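Local structure of photosystem II assembly protein Ycf48 (5OJ5) at residues 176-188 against 202-216. The protein binds the C-terminal extension of the D1 precursor and probably assists early photosystem II assembly and replacement of photodamaged D1. Sequence-based numbering, arbitrary orientation.
Sequences ALVQEAIGVMRNL and RGSFYSTWEPGQTAW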
ATOM      1  N   ALA A 176      15.958  10.554 -14.451  1.00 15.16           N
ATOM      2  CA  ALA A 176      16.424   9.564 -13.501  1.00 15.65           C
ATOM      3  C   ALA A 176      16.915  10.253 -12.244  1.00 15.71           C
ATOM      4  O   ALA A 176      17.784  11.132 -12.294  1.00 20.18           O
ATOM      5  CB  ALA A 176      17.529   8.738 -14.145  1.00 19.83           C
ATOM      6  N   LEU A 177      16.341   9.902 -11.119  1.00 13.60           N
ATOM      7  CA  LEU A 177      16.802  10.358  -9.821  1.00 13.83           C
ATOM      8  C   LEU A 177      17.705   9.341  -9.166  1.00 13.93           C
ATOM      9  O   LEU A 177      18.695   9.731  -8.543  1.00 15.14           O
ATOM     10  CB  LEU A 177      15.630  10.658  -8.891  1.00 14.80           C
ATOM     11  CG  LEU A 177      14.612  11.637  -9.446  1.00 16.49           C
ATOM     12  CD1 LEU A 177      13.529  11.828  -8.413  1.00 17.45           C
ATOM     13  CD2 LEU A 177      15.228  12.914  -9.866  1.00 19.35           C
ATOM     14  N   VAL A 178      17.390   8.055  -9.322  1.00 13.36           N
ATOM     15  CA  VAL A 178      18.222   6.974  -8.802  1.00 13.40           C
ATOM     16  C   VAL A 178      18.281   5.911  -9.880  1.00 13.01           C
ATOM     17  O   VAL A 178      17.241   5.392 -10.300  1.00 14.29           O
ATOM     18  CB  VAL A 178      17.656   6.358  -7.503  1.00 14.19           C
ATOM     19  CG1 VAL A 178      18.459   5.121  -7.078  1.00 15.25           C
ATOM     20  CG2 VAL A 178      17.627   7.389  -6.383  1.00 16.27           C
ATOM     21  N   GLN A 179      19.503   5.558 -10.312  1.00 14.19           N
ATOM     22  CA  GLN A 179      19.708   4.480 -11.271  1.00 15.74           C
ATOM     23  C   GLN A 179      20.443   3.303 -10.673  1.00 14.67           C
ATOM     24  O   GLN A 179      20.606   2.282 -11.356  1.00 17.56           O
ATOM     25  CB  GLN A 179      20.536   4.985 -12.462  1.00 19.33           C
ATOM     26  CG  GLN A 179      19.793   6.025 -13.235  1.00 21.33           C
ATOM     27  CD  GLN A 179      20.480   6.411 -14.516  1.00 25.97           C
ATOM     28  OE1 GLN A 179      20.433   5.678 -15.487  1.00 28.99           O
ATOM     29  NE2 GLN A 179      21.091   7.586 -14.529  1.00 28.70           N
ATOM     30  N   GLU A 180      20.857   3.378  -9.410  1.00 13.49           N
ATOM     31  CA  GLU A 180      21.598   2.274  -8.780  1.00 13.65           C
ATOM     32  C   GLU A 180      20.566   1.327  -8.192  1.00 13.22           C
ATOM     33  O   GLU A 180      19.966   1.606  -7.142  1.00 13.88           O
ATOM     34  CB  GLU A 180      22.525   2.833  -7.700  1.00 17.65           C
ATOM     35  CG  GLU A 180      23.571   3.748  -8.212  1.00 27.76           C
ATOM     36  CD  GLU A 180      23.375   5.157  -7.731  1.00 36.88           C
ATOM     37  OE1 GLU A 180      24.391   5.757  -7.291  1.00 39.69           O
ATOM     38  OE2 GLU A 180      22.210   5.658  -7.835  1.00 39.72           O
ATOM     39  N   ALA A 181      20.304   0.238  -8.900  1.00 12.58           N
ATOM     40  CA  ALA A 181      19.282  -0.722  -8.486  1.00 12.25           C
ATOM     41  C   ALA A 181      19.696  -1.463  -7.221  1.00 12.11           C
ATOM     42  O   ALA A 181      20.882  -1.737  -7.006  1.00 13.68           O
ATOM     43  CB  ALA A 181      19.075  -1.715  -9.633  1.00 14.11           C
ATOM     44  N   ILE A 182      18.695  -1.879  -6.437  1.00 12.22           N
ATOM     45  CA  ILE A 182      18.869  -2.507  -5.122  1.00 12.31           C
ATOM     46  C   ILE A 182      18.232  -3.889  -4.990  1.00 14.50           C
ATOM     47  O   ILE A 182      17.969  -4.349  -3.848  1.00 16.44           O
ATOM     48  CB  ILE A 182      18.371  -1.596  -3.992  1.00 12.31           C
ATOM     49  CG1 ILE A 182      16.872  -1.280  -4.137  1.00 12.39           C
ATOM     50  CG2 ILE A 182      19.212  -0.345  -3.941  1.00 14.45           C
ATOM     51  CD1 ILE A 182      16.270  -0.613  -2.875  1.00 13.36           C
ATOM     52  N   GLY A 183      18.001  -4.584  -6.079  1.00 15.07           N
ATOM     53  CA  GLY A 183      17.340  -5.884  -5.989  1.00 13.72           C
ATOM     54  C   GLY A 183      15.853  -5.715  -5.789  1.00 11.31           C
ATOM     55  O   GLY A 183      15.332  -4.595  -5.631  1.00 11.82           O
ATOM     56  N   VAL A 184      15.130  -6.818  -5.906  1.00 11.29           N
ATOM     57  CA  VAL A 184      13.667  -6.749  -5.903  1.00 11.48           C
ATOM     58  C   VAL A 184      13.173  -6.481  -4.508  1.00 12.36           C
ATOM     59  O   VAL A 184      13.326  -7.297  -3.620  1.00 17.75           O
ATOM     60  CB  VAL A 184      13.065  -8.034  -6.500  1.00 14.38           C
ATOM     61  CG1 VAL A 184      11.547  -7.920  -6.519  1.00 16.50           C
ATOM     62  CG2 VAL A 184      13.565  -8.288  -7.950  1.00 16.75           C
ATOM     63  N   MET A 185      12.533  -5.364  -4.308  1.00 11.19           N
ATOM     64  CA  MET A 185      12.084  -4.965  -2.978  1.00 10.95           C
ATOM     65  C   MET A 185      10.931  -5.839  -2.522  1.00 10.62           C
ATOM     66  O   MET A 185       9.996  -6.101  -3.266  1.00 12.13           O
ATOM     67  CB  MET A 185      11.591  -3.507  -3.089  1.00 13.09           C
ATOM     68  CG  MET A 185      12.645  -2.506  -3.549  1.00 14.02           C
ATOM     69  SD  MET A 185      12.087  -0.847  -3.809  1.00 14.66           S
ATOM     70  CE  MET A 185      10.864  -1.086  -5.052  1.00 17.08           C
ATOM     71  N   ARG A 186      10.965  -6.254  -1.263  1.00 10.33           N
ATOM     72  CA  ARG A 186       9.880  -6.996  -0.650  1.00 10.89           C
ATOM     73  C   ARG A 186       8.664  -6.105  -0.365  1.00  9.90           C
ATOM     74  O   ARG A 186       7.519  -6.567  -0.396  1.00 11.98           O
ATOM     75  CB  ARG A 186      10.396  -7.614   0.671  1.00 12.37           C
ATOM     76  CG  ARG A 186       9.444  -8.555   1.336  1.00 15.24           C
ATOM     77  CD  ARG A 186      10.070  -9.106   2.575  1.00 14.97           C
ATOM     78  NE  ARG A 186       9.376 -10.274   3.071  1.00 18.84           N
ATOM     79  CZ  ARG A 186       9.707 -11.552   2.863  1.00 24.33           C
ATOM     80  NH1 ARG A 186      10.759 -11.948   2.131  1.00 27.33           N
ATOM     81  NH2 ARG A 186       8.936 -12.486   3.410  1.00 26.85           N
ATOM     82  N   ASN A 187       8.889  -4.833  -0.079  1.00  9.47           N
ATOM     83  CA  ASN A 187       7.833  -3.881   0.231  1.00  9.25           C
ATOM     84  C   ASN A 187       8.442  -2.502   0.066  1.00  9.24           C
ATOM     85  O   ASN A 187       9.663  -2.338   0.166  1.00  9.22           O
ATOM     86  CB  ASN A 187       7.241  -4.092   1.641  1.00  9.57           C
ATOM     87  CG  ASN A 187       5.994  -4.942   1.632  1.00 10.97           C
ATOM     88  OD1 ASN A 187       5.089  -4.707   0.834  1.00 13.12           O
ATOM     89  ND2 ASN A 187       5.903  -5.902   2.544  1.00 11.47           N
ATOM     90  N   LEU A 188       7.572  -1.519  -0.174  1.00  9.35           N
ATOM     91  CA  LEU A 188       7.954  -0.145  -0.446  1.00  9.23           C
ATOM     92  C   LEU A 188       6.861   0.757   0.088  1.00  9.99           C
ATOM     93  O   LEU A 188       5.689   0.529  -0.211  1.00 11.97           O
ATOM     94  CB  LEU A 188       8.085   0.038  -1.968  1.00 11.26           C
ATOM     95  CG  LEU A 188       8.363   1.440  -2.478  1.00 10.62           C
ATOM     96  CD1 LEU A 188       9.707   1.969  -2.019  1.00 11.07           C
ATOM     97  CD2 LEU A 188       8.271   1.477  -4.004  1.00 12.55           C
ATOM     98  N   ARG A 202      14.725 -10.567   0.921  1.00 12.27           N
ATOM     99  CA  ARG A 202      14.545 -11.596   1.924  1.00 13.22           C
ATOM    100  C   ARG A 202      14.488 -11.015   3.318  1.00 12.65           C
ATOM    101  O   ARG A 202      14.602 -11.755   4.312  1.00 15.11           O
ATOM    102  CB  ARG A 202      15.634 -12.679   1.785  1.00 15.54           C
ATOM    103  CG  ARG A 202      15.688 -13.254   0.362  1.00 18.62           C
ATOM    104  CD  ARG A 202      14.439 -14.015  -0.006  1.00 25.92           C
ATOM    105  NE  ARG A 202      14.340 -15.226   0.805  1.00 31.96           N
ATOM    106  CZ  ARG A 202      14.894 -16.405   0.511  1.00 35.48           C
ATOM    107  NH1 ARG A 202      15.606 -16.599  -0.601  1.00 35.72           N
ATOM    108  NH2 ARG A 202      14.732 -17.404   1.359  1.00 38.53           N
ATOM    109  N   GLY A 203      14.284  -9.703   3.428  1.00 11.69           N
ATOM    110  CA  GLY A 203      14.128  -9.069   4.723  1.00 12.29           C
ATOM    111  C   GLY A 203      15.383  -8.990   5.555  1.00 11.29           C
ATOM    112  O   GLY A 203      15.279  -8.742   6.769  1.00 12.11           O
ATOM    113  N   SER A 204      16.567  -9.129   4.955  1.00 11.73           N
ATOM    114  CA  SER A 204      17.796  -9.019   5.735  0.84 11.64           C
ATOM    115  C   SER A 204      18.031  -7.619   6.245  1.00 11.42           C
ATOM    116  O   SER A 204      18.619  -7.440   7.317  1.00 13.31           O
ATOM    117  CB  SER A 204      18.990  -9.456   4.900  0.84 12.98           C
ATOM    118  OG  SER A 204      19.004 -10.864   4.717  0.84 14.59           O
ATOM    119  N   PHE A 205      17.625  -6.599   5.457  1.00 11.46           N
ATOM    120  CA  PHE A 205      17.885  -5.212   5.805  1.00 11.70           C
ATOM    121  C   PHE A 205      16.854  -4.328   5.107  1.00 10.01           C
ATOM    122  O   PHE A 205      15.938  -4.824   4.448  1.00 10.15           O
ATOM    123  CB  PHE A 205      19.362  -4.865   5.630  1.00 13.65           C
ATOM    124  CG  PHE A 205      19.870  -5.025   4.231  1.00 13.78           C
ATOM    125  CD1 PHE A 205      19.622  -4.038   3.277  1.00 14.34           C
ATOM    126  CD2 PHE A 205      20.592  -6.161   3.841  1.00 15.75           C
ATOM    127  CE1 PHE A 205      20.107  -4.165   1.978  1.00 16.28           C
ATOM    128  CE2 PHE A 205      21.068  -6.281   2.540  1.00 17.32           C
ATOM    129  CZ  PHE A 205      20.790  -5.304   1.614  1.00 17.26           C
ATOM    130  N   TYR A 206      16.961  -3.010   5.290  1.00 10.23           N
ATOM    131  CA  TYR A 206      16.079  -2.081   4.609  1.00 10.49           C
ATOM    132  C   TYR A 206      16.914  -0.949   4.068  1.00 10.67           C
ATOM    133  O   TYR A 206      18.078  -0.780   4.429  1.00 11.88           O
ATOM    134  CB  TYR A 206      14.945  -1.608   5.520  1.00 10.93           C
ATOM    135  CG  TYR A 206      15.347  -0.716   6.664  1.00 10.80           C
ATOM    136  CD1 TYR A 206      15.210   0.690   6.581  1.00 11.58           C
ATOM    137  CD2 TYR A 206      15.802  -1.236   7.875  1.00 11.65           C
ATOM    138  CE1 TYR A 206      15.545   1.510   7.634  1.00 12.50           C
ATOM    139  CE2 TYR A 206      16.140  -0.394   8.939  1.00 13.27           C
ATOM    140  CZ  TYR A 206      15.994   0.973   8.803  1.00 12.95           C
ATOM    141  OH  TYR A 206      16.332   1.773   9.877  1.00 15.94           O
ATOM    142  N   SER A 207      16.283  -0.165   3.203  1.00  9.72           N
ATOM    143  CA  SER A 207      16.935   0.975   2.585  1.00 10.68           C
ATOM    144  C   SER A 207      15.987   2.170   2.617  1.00 10.15           C
ATOM    145  O   SER A 207      14.766   2.011   2.555  1.00 10.38           O
ATOM    146  CB  SER A 207      17.357   0.707   1.158  1.00 12.88           C
ATOM    147  OG  SER A 207      18.235  -0.426   1.124  1.00 13.86           O
ATOM    148  N   THR A 208      16.556   3.371   2.687  1.00 10.66           N
ATOM    149  CA  THR A 208      15.782   4.605   2.626  1.00 11.18           C
ATOM    150  C   THR A 208      16.299   5.517   1.523  1.00 10.49           C
ATOM    151  O   THR A 208      17.480   5.476   1.154  1.00 11.71           O
ATOM    152  CB  THR A 208      15.785   5.349   3.973  1.00 13.03           C
ATOM    153  OG1 THR A 208      17.134   5.646   4.347  1.00 14.56           O
ATOM    154  CG2 THR A 208      15.123   4.544   5.089  1.00 15.86           C
ATOM    155  N   TRP A 209      15.403   6.363   1.029  1.00 10.96           N
ATOM    156  CA  TRP A 209      15.793   7.374   0.046  1.00 11.58           C
ATOM    157  C   TRP A 209      14.989   8.622   0.298  1.00 12.73           C
ATOM    158  O   TRP A 209      13.808   8.547   0.599  1.00 13.33           O
ATOM    159  CB  TRP A 209      15.543   6.876  -1.386  1.00 12.16           C
ATOM    160  CG  TRP A 209      15.892   7.933  -2.418  1.00 13.10           C
ATOM    161  CD1 TRP A 209      17.114   8.192  -2.921  1.00 14.67           C
ATOM    162  CD2 TRP A 209      14.987   8.887  -3.001  1.00 13.37           C
ATOM    163  NE1 TRP A 209      17.026   9.248  -3.827  1.00 15.87           N
ATOM    164  CE2 TRP A 209      15.727   9.663  -3.901  1.00 15.10           C
ATOM    165  CE3 TRP A 209      13.624   9.125  -2.863  1.00 16.41           C
ATOM    166  CZ2 TRP A 209      15.142  10.693  -4.659  1.00 17.37           C
ATOM    167  CZ3 TRP A 209      13.047  10.143  -3.616  1.00 19.34           C
ATOM    168  CH2 TRP A 209      13.808  10.887  -4.498  1.00 19.17           C
ATOM    169  N   GLU A 210      15.619   9.777   0.122  1.00 14.32           N
ATOM    170  CA  GLU A 210      14.886  11.034   0.112  1.00 18.82           C
ATOM    171  C   GLU A 210      15.419  11.894  -1.009  1.00 20.63           C
ATOM    172  O   GLU A 210      16.569  11.747  -1.423  1.00 20.54           O
ATOM    173  CB  GLU A 210      14.975  11.808   1.423  1.00 21.40           C
ATOM    174  CG  GLU A 210      16.316  12.174   1.826  1.00 26.36           C
ATOM    175  CD  GLU A 210      16.250  12.979   3.110  1.00 32.63           C
ATOM    176  OE1 GLU A 210      15.687  14.103   3.117  1.00 35.54           O
ATOM    177  OE2 GLU A 210      16.728  12.457   4.124  1.00 36.07           O
ATOM    178  N   PRO A 211      14.601  12.839  -1.494  1.00 24.61           N
ATOM    179  CA  PRO A 211      15.014  13.724  -2.581  1.00 25.82           C
ATOM    180  C   PRO A 211      16.351  14.350  -2.267  1.00 26.56           C
ATOM    181  O   PRO A 211      16.610  14.773  -1.129  1.00 28.64           O
ATOM    182  CB  PRO A 211      13.900  14.769  -2.607  1.00 28.31           C
ATOM    183  CG  PRO A 211      12.704  13.998  -2.204  1.00 29.90           C
ATOM    184  CD  PRO A 211      13.172  12.973  -1.193  1.00 28.51           C
ATOM    185  N   GLY A 212      17.192  14.421  -3.289  1.00 29.25           N
ATOM    186  CA  GLY A 212      18.521  14.909  -3.150  1.00 32.45           C
ATOM    187  C   GLY A 212      19.557  13.821  -3.064  1.00 32.47           C
ATOM    188  O   GLY A 212      20.703  14.037  -3.447  1.00 33.93           O
ATOM    189  N   GLN A 213      19.176  12.649  -2.559  1.00 27.90           N
ATOM    190  CA  GLN A 213      20.108  11.538  -2.478  1.00 27.83           C
ATOM    191  C   GLN A 213      20.269  10.931  -3.869  1.00 27.20           C
ATOM    192  O   GLN A 213      19.304  10.829  -4.634  1.00 26.48           O
ATOM    193  CB  GLN A 213      19.520  10.464  -1.563  1.00 25.73           C
ATOM    194  CG  GLN A 213      20.014  10.325  -0.155  1.00 29.01           C
ATOM    195  CD  GLN A 213      19.163   9.236   0.581  1.00 27.85           C
ATOM    196  OE1 GLN A 213      18.200   9.576   1.209  1.00 29.67           O
ATOM    197  NE2 GLN A 213      19.515   7.918   0.460  1.00 25.57           N
ATOM    198  N   THR A 214      21.470  10.480  -4.193  1.00 29.17           N
ATOM    199  CA  THR A 214      21.635   9.853  -5.497  1.00 27.93           C
ATOM    200  C   THR A 214      21.532   8.337  -5.479  1.00 23.56           C
ATOM    201  O   THR A 214      21.576   7.727  -6.546  1.00 23.85           O
ATOM    202  CB  THR A 214      22.941  10.269  -6.165  1.00 30.47           C
ATOM    203  OG1 THR A 214      24.040   9.802  -5.376  1.00 32.98           O
ATOM    204  CG2 THR A 214      23.005  11.761  -6.312  1.00 32.74           C
ATOM    205  N   ALA A 215      21.385   7.727  -4.310  1.00 19.55           N
ATOM    206  CA  ALA A 215      21.278   6.287  -4.182  1.00 16.50           C
ATOM    207  C   ALA A 215      20.501   6.018  -2.907  1.00 13.97           C
ATOM    208  O   ALA A 215      20.441   6.867  -2.017  1.00 15.69           O
ATOM    209  CB  ALA A 215      22.667   5.636  -4.081  1.00 19.90           C
ATOM    210  N   TRP A 216      19.949   4.825  -2.812  1.00 12.17           N
ATOM    211  CA  TRP A 216      19.352   4.377  -1.551  1.00 10.93           C
ATOM    212  C   TRP A 216      20.440   4.216  -0.491  1.00 11.94           C
ATOM    213  O   TRP A 216      21.582   3.856  -0.790  1.00 13.86           O
ATOM    214  CB  TRP A 216      18.697   3.003  -1.772  1.00 11.24           C
ATOM    215  CG  TRP A 216      17.460   3.052  -2.643  1.00 10.44           C
ATOM    216  CD1 TRP A 216      17.431   2.980  -3.995  1.00 11.11           C
ATOM    217  CD2 TRP A 216      16.119   3.157  -2.214  1.00  9.75           C
ATOM    218  NE1 TRP A 216      16.134   3.023  -4.446  1.00 11.85           N
ATOM    219  CE2 TRP A 216      15.310   3.135  -3.364  1.00 10.58           C
ATOM    220  CE3 TRP A 216      15.506   3.229  -0.966  1.00 11.16           C
ATOM    221  CZ2 TRP A 216      13.919   3.168  -3.288  1.00 12.09           C
ATOM    222  CZ3 TRP A 216      14.099   3.296  -0.907  1.00 12.05           C
ATOM    223  CH2 TRP A 216      13.339   3.251  -2.054  1.00 12.13           C
TER
HETATM  224  O   HOH W   1      18.759  11.933  -6.967  1.00 23.49           O
HETATM  225  O   HOH W   2      21.684   9.513  -8.994  1.00 44.73           O
HETATM  226  O   HOH W   3      20.733   2.825  -4.743  1.00 18.48           O
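The carbonyl oxygen of Leu177 takes a hydrogen bond from each of two waters, and both waters reach on to the backbone across the contact: one donates to Gln213 O at 2.6 Å, the other to Thr214 O. Gln213 O has a second donor within its own segment, the indole nitrogen NE1 of Trp209 at 2.9 Å, which comes in from above the carbonyl plane and helps hold the turn of that ring. Val178 lies against the same indole; its CG2 sits 3.6 Å from Trp209 CD1, while Leu177 CD1 meets the far end of the ring at CH2. With its CG1 anti to the backbone N (chi1 173°), Val178 turns that methyl instead to Trp216 CD1. The protein is a seven-bladed beta-propeller, and here the outermost strand 175-178 of one blade runs through a loop into strand 187-190, the first of the next. Trp209 and Trp216, from the blade that begins with 187-190, pack against this crossover between blades. Trp216 is sandwiched: Ile182 CD1 makes a CH-pi contact 3.7 Å from the centroid of the five-membered ring, only 4° off its normal, and Trp209 CB lies over the opposite face, offset toward its rim. Leu188 CD1 touches CH2 at the ring edge; Met185 SD approaches obliquely in a Met-aromatic contact; NE1 hydrogen-bonds to Gly162 O. A third water bridges Glu180 O to Trp216 N. At the other end, the extended Arg186 reaches across to Arg202 of the Arg-rich patch, its NH1 3.8 Å from Arg202 CA and hydrogen-bonded to Ser201 O.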